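Local atomic coordinates of glycine oxidase (Bacillus cereus ATCC 14579, PDB entry 7CYX), a protein that probably oxidises glycine with molecular oxygen, using bound FAD, to glyoxylate, hydrogen peroxide and ammonium, a reaction tied to thiamine diphosphate biosynthesis. Residues A[60-65]-A[362-367]; A[204-209]-A[329-334]; A[221-226]-A[311-316]. One frame throughout, in Å; residues are numbered along the deposited sequence.

In the fold
Interaction 2 is the buried one. It joins two parallel strands of the FAD-binding sheet, and the loops after them reach the cofactor. Interaction 3 is partly buried. There the start of strand 225-236 meets the end of strand 299-311 in the second sheet, and the loop beyond bears polar and aromatic side chains. Interaction 1 lies at the surface and is mainly apolar across its two helices. Interactions 2 and 3 touch through Gly209 O and Thr225 OG1, a probable hydrogen bond. Interactions 1 and 3 touch where Leu364 and Leu365 lie on the loop 311-316. Interactions 1 and 2 do not touch.

Interaction 1: residues A[60-65]-A[362-367]; sequences NPLFEL and DSLLSR
Leu364 overlaps Leu62, Pro61 and Leu65 with the two methyls at the end of its side chain. Its CD2 packs on CD2 of Leu62 at 3.7 Å. The two leucine side chains cross at about a right angle, so they meet methyl to methyl rather than along their lengths. The same CD2 also lies 4.1 Å from CB of Pro61. The other methyl, CD1, meets CD2 of Leu65 at 4.1 Å. One leucine thus spans the first turn of the facing helix. In Leu364 the CG stands opposite the carbonyl carbon (chi1 -61°). CD1 continues the extended chain towards Leu65, while CD2 branches off to Leu62 and Pro61. Pro61 is also met at its CB by OG of Ser363, 4.0 Å away. No hydrogen bond passes between the segments, and the contact is mainly apolar.

Asn60 sits at the N-cap of helix 61-70. Its OD1 accepts from N of Leu62 at 3.2 Å. In this capping bond the donor stands above the carbonyl plane and not on a lone pair.

The contact joins the N-terminal end of helix 61-70 to the C-terminal end of helix 360-365, near the surface. Leu65 and Leu364 also touch Met318 of strand 317-318, while Leu365 turns to Tyr317, Trp223 and His313.

Interaction 2: residues A[204-209]-A[329-334]; sequences VVIAGG and ACTGHY. With FAD (flavin-adenine dinucleotide), chain C.
Cys330 N donates to Ile206 O at 2.9 Å, which joins two neighbouring parallel strands of the Rossmann-type FAD-binding domain. Ile206 and Ala329 form the parallel bridge, and their side chains share one face of the sheet, towards helix 213-216. On the other face CG1 of Val205 meets CB of Cys330 at 4.2 Å. Helix 341-352 covers this side, with Ile352 on Val205 and Ser344 and Met348 on Cys330.

At the end of its strand, Thr331 points its side chain towards the loop 207-209. Its CG2 lies beside the backbone nitrogens of Gly208 and Gly209. Its OG1 has a weak hydrogen bond to Ser212 OG. The same serine hydroxyl is hydrogen-bonded to Gly209 O, so it links the loop to the threonine. Cys330 and Thr331 both face Tyr317 on the neighbouring strand, a classic beta bulge.

The loops after both strands reach FAD. Gly208 O lies 3.5 Å from C8A of the adenine, and Gly209 N lies 3.4 Å from C5B of the ribose. Gly209 has a positive phi and lies against the pyrophosphate. His333 sets its ring edge, in plane, against SG of Cys330, while its NE2 is bonded to Ser344 OG. One residue further, Tyr334 O accepts a hydrogen bond of 2.6 Å from the ribityl hydroxyl O3' of FAD.

Interaction 3: residues A[221-226]-A[311-316]; sequences RDWGTY and SNHEAP
Thr225 and Ser311 form an antiparallel, non-hydrogen-bonded pair, with CA atoms 4.5 Å apart. Their side chains lie on the same face of the sheet. Their strands, 225-236 and 299-311, are neighbours at the edge of the second, mixed sheet, with 299-311 outermost within the chain. Beside this pair, Asn312 N donates to Gly224 O at 2.8 Å. Tyr317 OH is also hydrogen-bonded to Gly224 O, so two donors grip this carbonyl. The strands part here, and 311-316 turns away towards strand 317-318.

The Asn312 amide lies across the backbone of Gly224, with ND2 3.5 Å from CA of Gly224. Its ND2 gives a weak bond of 3.4 Å to Asp222 O. Its OD1 sits in the ring plane of Tyr226, at the edge, 3.4 Å from CD2. With chi1 at 60°, Tyr226 holds its CG between the backbone N and the carbonyl carbon, which brings this edge to the amide.

Further along, NE2 of His313 comes within 3.3 Å of CD1 of Trp223. The two rings meet obliquely, with planes at 71°. Tyr317 stacks on Trp223 and also meets the His313 ring. Within the loop, Ser311 OG donates to Ala315 O at 2.5 Å.

Asn312 thus gives one hydrogen bond from its backbone, a weak one from ND2, and an edge contact from OD1. The side-chain contacts add polar and aromatic grip where the two strands separate.

Interaction 1: residues A[60-65]-A[362-367]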
loop_
_atom_site.group_PDB
_atom_site.type_symbol
_atom_site.label_atom_id
_atom_site.label_comp_id
_atom_site.label_asym_id
_atom_site.label_seq_id
_atom_site.Cartn_x
_atom_site.Cartn_y
_atom_site.Cartn_z
ATOM N N ASN A 60 -31.701 -1.989 12.499
ATOM C CA ASN A 60 -32.474 -1.049 11.615
ATOM C C ASN A 60 -32.321 -1.512 10.161
ATOM O O ASN A 60 -31.675 -2.525 9.910
ATOM C CB ASN A 60 -32.102 0.421 11.856
ATOM C CG ASN A 60 -30.657 0.759 11.556
ATOM O OD1 ASN A 60 -30.386 1.461 10.589
ATOM N ND2 ASN A 60 -29.731 0.291 12.380
ATOM N N PRO A 61 -32.946 -0.855 9.153
ATOM C CA PRO A 61 -32.762 -1.256 7.754
ATOM C C PRO A 61 -31.337 -1.081 7.192
ATOM O O PRO A 61 -31.051 -1.589 6.108
ATOM C CB PRO A 61 -33.724 -0.353 6.966
ATOM C CG PRO A 61 -34.717 0.139 8.002
ATOM C CD PRO A 61 -33.924 0.234 9.291
ATOM N N LEU A 62 -30.463 -0.363 7.908
ATOM C CA LEU A 62 -29.044 -0.277 7.543
ATOM C C LEU A 62 -28.345 -1.607 7.843
ATOM O O LEU A 62 -27.547 -2.068 7.037
ATOM C CB LEU A 62 -28.348 0.866 8.291
ATOM C CG LEU A 62 -28.564 2.275 7.739
ATOM C CD1 LEU A 62 -27.583 3.252 8.370
ATOM C CD2 LEU A 62 -28.423 2.298 6.223
ATOM N N PHE A 63 -28.642 -2.203 9.003
ATOM C CA PHE A 63 -28.003 -3.453 9.446
ATOM C C PHE A 63 -27.960 -4.466 8.296
ATOM O O PHE A 63 -26.941 -5.128 8.094
ATOM C CB PHE A 63 -28.737 -4.065 10.641
ATOM C CG PHE A 63 -27.936 -5.098 11.394
ATOM C CD1 PHE A 63 -26.840 -4.723 12.157
ATOM C CD2 PHE A 63 -28.273 -6.444 11.337
ATOM C CE1 PHE A 63 -26.098 -5.669 12.848
ATOM C CE2 PHE A 63 -27.528 -7.388 12.028
ATOM C CZ PHE A 63 -26.442 -7.001 12.783
ATOM N N GLU A 64 -29.067 -4.557 7.549
ATOM C CA GLU A 64 -29.225 -5.538 6.486
ATOM C C GLU A 64 -28.436 -5.107 5.245
ATOM O O GLU A 64 -27.877 -5.948 4.556
ATOM C CB GLU A 64 -30.704 -5.738 6.146
ATOM C CG GLU A 64 -31.068 -7.198 5.929
ATOM C CD GLU A 64 -30.646 -8.118 7.068
ATOM O OE1 GLU A 64 -29.946 -9.111 6.786
ATOM O OE2 GLU A 64 -31.000 -7.833 8.242
ATOM N N LEU A 65 -28.422 -3.798 4.971
ATOM C CA LEU A 65 -27.625 -3.213 3.889
ATOM C C LEU A 65 -26.135 -3.438 4.197
ATOM O O LEU A 65 -25.379 -3.823 3.339
ATOM C CB LEU A 65 -27.976 -1.723 3.764
ATOM C CG LEU A 65 -28.212 -1.176 2.351
ATOM C CD1 LEU A 65 -28.919 -2.179 1.447
ATOM C CD2 LEU A 65 -29.016 0.119 2.407
ATOM N N ASP A 362 -37.207 6.068 0.535
ATOM C CA ASP A 362 -38.339 5.693 1.372
ATOM C C ASP A 362 -37.869 4.859 2.568
ATOM O O ASP A 362 -38.178 5.160 3.713
ATOM C CB ASP A 362 -39.365 4.893 0.564
ATOM C CG ASP A 362 -40.799 5.358 0.764
ATOM O OD1 ASP A 362 -41.177 5.632 1.932
ATOM O OD2 ASP A 362 -41.527 5.455 -0.256
ATOM N N SER A 363 -37.121 3.796 2.280
ATOM C CA SER A 363 -36.764 2.813 3.277
ATOM C C SER A 363 -35.887 3.425 4.384
ATOM O O SER A 363 -36.039 3.090 5.555
ATOM C CB SER A 363 -36.081 1.634 2.621
ATOM O OG SER A 363 -35.451 0.805 3.594
ATOM N N LEU A 364 -34.922 4.268 4.007
ATOM C CA LEU A 364 -33.895 4.735 4.963
ATOM C C LEU A 364 -34.319 6.053 5.655
ATOM O O LEU A 364 -33.986 6.264 6.816
ATOM C CB LEU A 364 -32.542 4.864 4.244
ATOM C CG LEU A 364 -31.971 3.578 3.632
ATOM C CD1 LEU A 364 -30.650 3.868 2.943
ATOM C CD2 LEU A 364 -31.783 2.473 4.674
ATOM N N LEU A 365 -35.083 6.921 4.982
ATOM C CA LEU A 365 -35.327 8.273 5.522
ATOM C C LEU A 365 -36.614 8.362 6.383
ATOM O O LEU A 365 -36.676 9.212 7.284
ATOM C CB LEU A 365 -35.309 9.262 4.354
ATOM C CG LEU A 365 -34.087 9.156 3.438
ATOM C CD1 LEU A 365 -34.194 10.100 2.260
ATOM C CD2 LEU A 365 -32.806 9.410 4.206
ATOM N N SER A 366 -37.613 7.491 6.175
ATOM C CA SER A 366 -38.830 7.483 7.043
ATOM C C SER A 366 -38.629 6.593 8.268
ATOM O O SER A 366 -38.208 5.458 8.166
ATOM C CB SER A 366 -40.096 7.076 6.325
ATOM O OG SER A 366 -39.835 6.228 5.229
ATOM N N ARG A 367 -38.985 7.147 9.424
ATOM C CA ARG A 367 -39.046 6.433 10.672
ATOM C C ARG A 367 -40.423 6.686 11.297
ATOM O O ARG A 367 -40.799 7.818 11.549
ATOM C CB ARG A 367 -37.894 6.878 11.579
ATOM C CG ARG A 367 -36.519 6.438 11.096
ATOM C CD ARG A 367 -35.727 7.494 10.332
ATOM N NE ARG A 367 -34.320 7.118 10.189
ATOM C CZ ARG A 367 -33.406 7.213 11.156
ATOM N NH1 ARG A 367 -33.648 7.937 12.237
ATOM N NH2 ARG A 367 -32.258 6.566 11.048
#

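Interaction 2: residues A[204-209]-A[329-334]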
loop_
_atom_site.group_PDB
_atom_site.type_symbol
_atom_site.label_atom_id
_atom_site.label_comp_id
_atom_site.label_asym_id
_atom_site.label_seq_id
_atom_site.Cartn_x
_atom_site.Cartn_y
_atom_site.Cartn_z
ATOM N N VAL A 204 -26.209 13.211 -12.884
ATOM C CA VAL A 204 -25.337 13.697 -11.854
ATOM C C VAL A 204 -25.552 12.832 -10.620
ATOM O O VAL A 204 -26.684 12.438 -10.368
ATOM C CB VAL A 204 -25.619 15.171 -11.531
ATOM C CG1 VAL A 204 -25.201 15.530 -10.119
ATOM C CG2 VAL A 204 -24.929 16.083 -12.524
ATOM N N VAL A 205 -24.469 12.575 -9.877
ATOM C CA VAL A 205 -24.544 12.032 -8.538
ATOM C C VAL A 205 -23.809 12.952 -7.551
ATOM O O VAL A 205 -22.616 13.251 -7.710
ATOM C CB VAL A 205 -23.978 10.610 -8.465
ATOM C CG1 VAL A 205 -24.257 10.009 -7.101
ATOM C CG2 VAL A 205 -24.526 9.726 -9.579
ATOM N N ILE A 206 -24.541 13.350 -6.507
ATOM C CA ILE A 206 -24.045 14.153 -5.409
ATOM C C ILE A 206 -23.432 13.215 -4.371
ATOM O O ILE A 206 -24.170 12.574 -3.629
ATOM C CB ILE A 206 -25.179 14.999 -4.794
ATOM C CG1 ILE A 206 -25.817 15.942 -5.811
ATOM C CG2 ILE A 206 -24.686 15.777 -3.584
ATOM C CD1 ILE A 206 -27.055 16.642 -5.288
ATOM N N ALA A 207 -22.092 13.181 -4.319
ATOM C CA ALA A 207 -21.324 12.402 -3.374
ATOM C C ALA A 207 -20.319 13.295 -2.633
ATOM O O ALA A 207 -19.123 12.984 -2.591
ATOM C CB ALA A 207 -20.611 11.308 -4.129
ATOM N N GLY A 208 -20.805 14.406 -2.061
ATOM C CA GLY A 208 -19.960 15.496 -1.543
ATOM C C GLY A 208 -19.712 15.416 -0.042
ATOM O O GLY A 208 -19.347 16.411 0.586
ATOM N N GLY A 209 -19.826 14.219 0.526
ATOM C CA GLY A 209 -19.760 13.995 1.967
ATOM C C GLY A 209 -20.378 15.133 2.762
ATOM O O GLY A 209 -21.486 15.560 2.462
ATOM N N ALA A 329 -28.409 11.279 -5.640
ATOM C CA ALA A 329 -27.767 11.629 -4.376
ATOM C C ALA A 329 -27.254 10.354 -3.713
ATOM O O ALA A 329 -27.916 9.322 -3.804
ATOM C CB ALA A 329 -28.755 12.328 -3.465
ATOM N N CYS A 330 -26.113 10.467 -3.021
ATOM C CA CYS A 330 -25.473 9.359 -2.321
ATOM C C CYS A 330 -24.444 9.922 -1.324
ATOM O O CYS A 330 -23.260 9.890 -1.585
ATOM C CB CYS A 330 -24.855 8.370 -3.316
ATOM S SG CYS A 330 -24.441 6.762 -2.584
ATOM N N THR A 331 -24.933 10.423 -0.175
ATOM C CA THR A 331 -24.112 10.988 0.915
ATOM C C THR A 331 -24.894 10.978 2.221
ATOM O O THR A 331 -26.098 10.914 2.208
ATOM C CB THR A 331 -23.712 12.457 0.710
ATOM O OG1 THR A 331 -24.741 13.032 -0.091
ATOM C CG2 THR A 331 -22.357 12.609 0.061
ATOM N N GLY A 332 -24.155 11.080 3.327
ATOM C CA GLY A 332 -24.694 11.115 4.663
ATOM C C GLY A 332 -24.536 9.785 5.367
ATOM O O GLY A 332 -25.403 9.419 6.141
ATOM N N HIS A 333 -23.411 9.096 5.112
ATOM C CA HIS A 333 -23.156 7.754 5.621
ATOM C C HIS A 333 -22.547 7.810 7.024
ATOM O O HIS A 333 -22.364 6.771 7.681
ATOM C CB HIS A 333 -22.237 6.982 4.658
ATOM C CG HIS A 333 -22.865 6.633 3.348
ATOM N ND1 HIS A 333 -22.966 7.539 2.332
ATOM C CD2 HIS A 333 -23.411 5.476 2.897
ATOM C CE1 HIS A 333 -23.524 6.962 1.275
ATOM N NE2 HIS A 333 -23.827 5.689 1.600
ATOM N N TYR A 334 -22.167 9.019 7.448
ATOM C CA TYR A 334 -21.764 9.292 8.816
ATOM C C TYR A 334 -20.622 8.355 9.203
ATOM O O TYR A 334 -19.555 8.511 8.691
ATOM C CB TYR A 334 -22.978 9.219 9.741
ATOM C CG TYR A 334 -22.705 9.655 11.152
ATOM C CD1 TYR A 334 -21.826 10.698 11.417
ATOM C CD2 TYR A 334 -23.359 9.070 12.221
ATOM C CE1 TYR A 334 -21.586 11.137 12.707
ATOM C CE2 TYR A 334 -23.121 9.490 13.522
ATOM C CZ TYR A 334 -22.240 10.537 13.763
ATOM O OH TYR A 334 -21.991 10.982 15.030
HETATM P PA FAD C . -15.665 12.199 1.740
HETATM O O1A FAD C . -14.599 11.178 1.803
HETATM O O2A FAD C . -15.514 13.397 2.634
HETATM O O5B FAD C . -15.826 12.582 0.223
HETATM C C5B FAD C . -16.478 13.758 -0.130
HETATM C C4B FAD C . -15.621 14.348 -1.217
HETATM O O4B FAD C . -16.416 15.259 -1.953
HETATM C C3B FAD C . -14.454 15.138 -0.668
HETATM O O3B FAD C . -13.251 14.571 -1.233
HETATM C C2B FAD C . -14.660 16.574 -1.142
HETATM O O2B FAD C . -13.447 17.135 -1.663
HETATM C C1B FAD C . -15.609 16.393 -2.288
HETATM N N9A FAD C . -16.492 17.521 -2.573
HETATM C C8A FAD C . -17.355 18.080 -1.701
HETATM N N7A FAD C . -18.029 19.084 -2.293
HETATM C C5A FAD C . -17.626 19.132 -3.573
HETATM C C6A FAD C . -17.964 19.964 -4.726
HETATM N N6A FAD C . -18.887 20.934 -4.553
HETATM N N1A FAD C . -17.298 19.747 -5.891
HETATM C C2A FAD C . -16.370 18.787 -5.982
HETATM N N3A FAD C . -16.006 17.983 -4.956
HETATM C C4A FAD C . -16.608 18.106 -3.756
HETATM N N1 FAD C . -16.420 4.431 8.406
HETATM C C2 FAD C . -16.446 3.065 8.532
HETATM O O2 FAD C . -17.210 2.465 7.739
HETATM N N3 FAD C . -15.695 2.399 9.443
HETATM C C4 FAD C . -14.842 3.072 10.245
HETATM O O4 FAD C . -14.087 2.504 11.078
HETATM C C4X FAD C . -14.797 4.554 10.164
HETATM N N5 FAD C . -14.009 5.283 10.963
HETATM C C5X FAD C . -13.967 6.626 10.853
HETATM C C6 FAD C . -13.116 7.345 11.674
HETATM C C7 FAD C . -13.068 8.725 11.583
HETATM C C7M FAD C . -12.150 9.523 12.492
HETATM C C8 FAD C . -13.891 9.429 10.605
HETATM C C8M FAD C . -13.842 10.944 10.471
HETATM C C9 FAD C . -14.719 8.718 9.797
HETATM C C9A FAD C . -14.800 7.346 9.868
HETATM N N10 FAD C . -15.635 6.618 9.010
HETATM C C10 FAD C . -15.655 5.214 9.168
HETATM C "C1'" FAD C . -16.576 7.241 8.068
HETATM C "C2'" FAD C . -16.162 7.431 6.644
HETATM O "O2'" FAD C . -14.951 8.207 6.640
HETATM C "C3'" FAD C . -17.278 8.188 5.945
HETATM O "O3'" FAD C . -18.601 7.731 6.354
HETATM C "C4'" FAD C . -16.985 8.135 4.440
HETATM O "O4'" FAD C . -15.615 8.493 4.188
HETATM C "C5'" FAD C . -17.812 9.113 3.652
HETATM O "O5'" FAD C . -17.286 9.134 2.337
HETATM P P FAD C . -17.761 10.266 1.322
HETATM O O1P FAD C . -19.228 10.475 1.423
HETATM O O2P FAD C . -17.105 9.969 0.000
HETATM O O3P FAD C . -17.112 11.544 2.084
#

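Interaction 3: residues A[221-226]-A[311-316]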
loop_
_atom_site.group_PDB
_atom_site.type_symbol
_atom_site.label_atom_id
_atom_site.label_comp_id
_atom_site.label_asym_id
_atom_site.label_seq_id
_atom_site.Cartn_x
_atom_site.Cartn_y
_atom_site.Cartn_z
ATOM N N ARG A 221 -34.866 21.727 0.889
ATOM C CA ARG A 221 -34.163 22.693 1.767
ATOM C C ARG A 221 -33.659 22.027 3.051
ATOM O O ARG A 221 -32.566 22.368 3.490
ATOM C CB ARG A 221 -35.187 23.772 2.133
ATOM C CG ARG A 221 -34.615 25.024 2.772
ATOM C CD ARG A 221 -35.716 26.035 2.999
ATOM N NE ARG A 221 -35.894 26.935 1.871
ATOM C CZ ARG A 221 -36.750 26.747 0.872
ATOM N NH1 ARG A 221 -37.909 26.150 1.093
ATOM N NH2 ARG A 221 -36.446 27.158 -0.346
ATOM N N ASP A 222 -34.444 21.121 3.628
ATOM C CA ASP A 222 -34.090 20.452 4.902
ATOM C C ASP A 222 -33.214 19.228 4.652
ATOM O O ASP A 222 -32.773 18.631 5.613
ATOM C CB ASP A 222 -35.340 20.088 5.696
ATOM C CG ASP A 222 -36.043 21.301 6.262
ATOM O OD1 ASP A 222 -35.455 22.377 6.231
ATOM O OD2 ASP A 222 -37.173 21.146 6.718
ATOM N N TRP A 223 -33.003 18.851 3.403
ATOM C CA TRP A 223 -32.094 17.710 3.180
ATOM C C TRP A 223 -30.685 18.253 3.339
ATOM O O TRP A 223 -30.458 19.363 2.892
ATOM C CB TRP A 223 -32.296 17.141 1.783
ATOM C CG TRP A 223 -33.448 16.196 1.695
ATOM C CD1 TRP A 223 -34.580 16.218 2.442
ATOM C CD2 TRP A 223 -33.581 15.088 0.800
ATOM N NE1 TRP A 223 -35.404 15.201 2.073
ATOM C CE2 TRP A 223 -34.823 14.496 1.064
ATOM C CE3 TRP A 223 -32.769 14.536 -0.186
ATOM C CZ2 TRP A 223 -35.277 13.381 0.377
ATOM C CZ3 TRP A 223 -33.221 13.435 -0.868
ATOM C CH2 TRP A 223 -34.455 12.871 -0.592
ATOM N N GLY A 224 -29.794 17.511 3.982
ATOM C CA GLY A 224 -28.423 18.020 4.105
ATOM C C GLY A 224 -27.509 17.143 4.925
ATOM O O GLY A 224 -27.977 16.219 5.563
ATOM N N THR A 225 -26.223 17.451 4.860
ATOM C CA THR A 225 -25.183 16.760 5.641
ATOM C C THR A 225 -24.353 17.826 6.344
ATOM O O THR A 225 -24.314 18.947 5.875
ATOM C CB THR A 225 -24.288 15.902 4.745
ATOM O OG1 THR A 225 -23.685 16.760 3.785
ATOM C CG2 THR A 225 -25.037 14.804 4.031
ATOM N N TYR A 226 -23.742 17.459 7.456
ATOM C CA TYR A 226 -22.863 18.381 8.199
ATOM C C TYR A 226 -21.698 17.563 8.733
ATOM O O TYR A 226 -21.849 16.372 8.925
ATOM C CB TYR A 226 -23.622 19.115 9.302
ATOM C CG TYR A 226 -24.253 18.243 10.349
ATOM C CD1 TYR A 226 -23.569 17.878 11.484
ATOM C CD2 TYR A 226 -25.548 17.794 10.208
ATOM C CE1 TYR A 226 -24.155 17.087 12.451
ATOM C CE2 TYR A 226 -26.147 16.993 11.159
ATOM C CZ TYR A 226 -25.448 16.642 12.290
ATOM O OH TYR A 226 -26.036 15.856 13.225
ATOM N N SER A 311 -25.903 12.917 8.410
ATOM C CA SER A 311 -27.114 13.152 7.604
ATOM C C SER A 311 -28.086 13.975 8.449
ATOM O O SER A 311 -28.126 13.771 9.645
ATOM C CB SER A 311 -27.714 11.828 7.259
ATOM O OG SER A 311 -28.870 11.991 6.487
ATOM N N ASN A 312 -28.871 14.852 7.841
ATOM C CA ASN A 312 -29.874 15.586 8.648
ATOM C C ASN A 312 -31.008 14.629 9.018
ATOM O O ASN A 312 -31.602 14.831 10.061
ATOM C CB ASN A 312 -30.429 16.804 7.920
ATOM C CG ASN A 312 -29.521 18.002 8.010
ATOM O OD1 ASN A 312 -28.613 18.032 8.818
ATOM N ND2 ASN A 312 -29.754 18.989 7.173
ATOM N N HIS A 313 -31.278 13.636 8.169
ATOM C CA HIS A 313 -32.339 12.622 8.364
ATOM C C HIS A 313 -31.801 11.388 9.087
ATOM O O HIS A 313 -32.535 10.407 9.151
ATOM C CB HIS A 313 -32.948 12.272 7.017
ATOM C CG HIS A 313 -33.733 13.393 6.439
ATOM N ND1 HIS A 313 -35.087 13.357 6.333
ATOM C CD2 HIS A 313 -33.361 14.590 5.966
ATOM C CE1 HIS A 313 -35.510 14.469 5.791
ATOM N NE2 HIS A 313 -34.471 15.234 5.553
ATOM N N GLU A 314 -30.544 11.441 9.536
ATOM C CA GLU A 314 -29.831 10.376 10.298
ATOM C C GLU A 314 -29.677 9.068 9.515
ATOM O O GLU A 314 -29.550 8.016 10.131
ATOM C CB GLU A 314 -30.517 10.105 11.627
ATOM C CG GLU A 314 -30.298 11.189 12.642
ATOM C CD GLU A 314 -30.853 10.754 13.976
ATOM O OE1 GLU A 314 -32.057 10.497 14.044
ATOM O OE2 GLU A 314 -30.069 10.644 14.916
ATOM N N ALA A 315 -29.638 9.168 8.199
ATOM C CA ALA A 315 -29.488 8.030 7.286
ATOM C C ALA A 315 -29.017 8.619 5.970
ATOM O O ALA A 315 -29.469 9.682 5.626
ATOM C CB ALA A 315 -30.809 7.344 7.130
ATOM N N PRO A 316 -28.141 7.954 5.210
ATOM C CA PRO A 316 -27.670 8.522 3.971
ATOM C C PRO A 316 -28.782 8.644 2.927
ATOM O O PRO A 316 -29.680 7.858 2.920
ATOM C CB PRO A 316 -26.656 7.478 3.497
ATOM C CG PRO A 316 -27.122 6.204 4.130
ATOM C CD PRO A 316 -27.615 6.631 5.485
#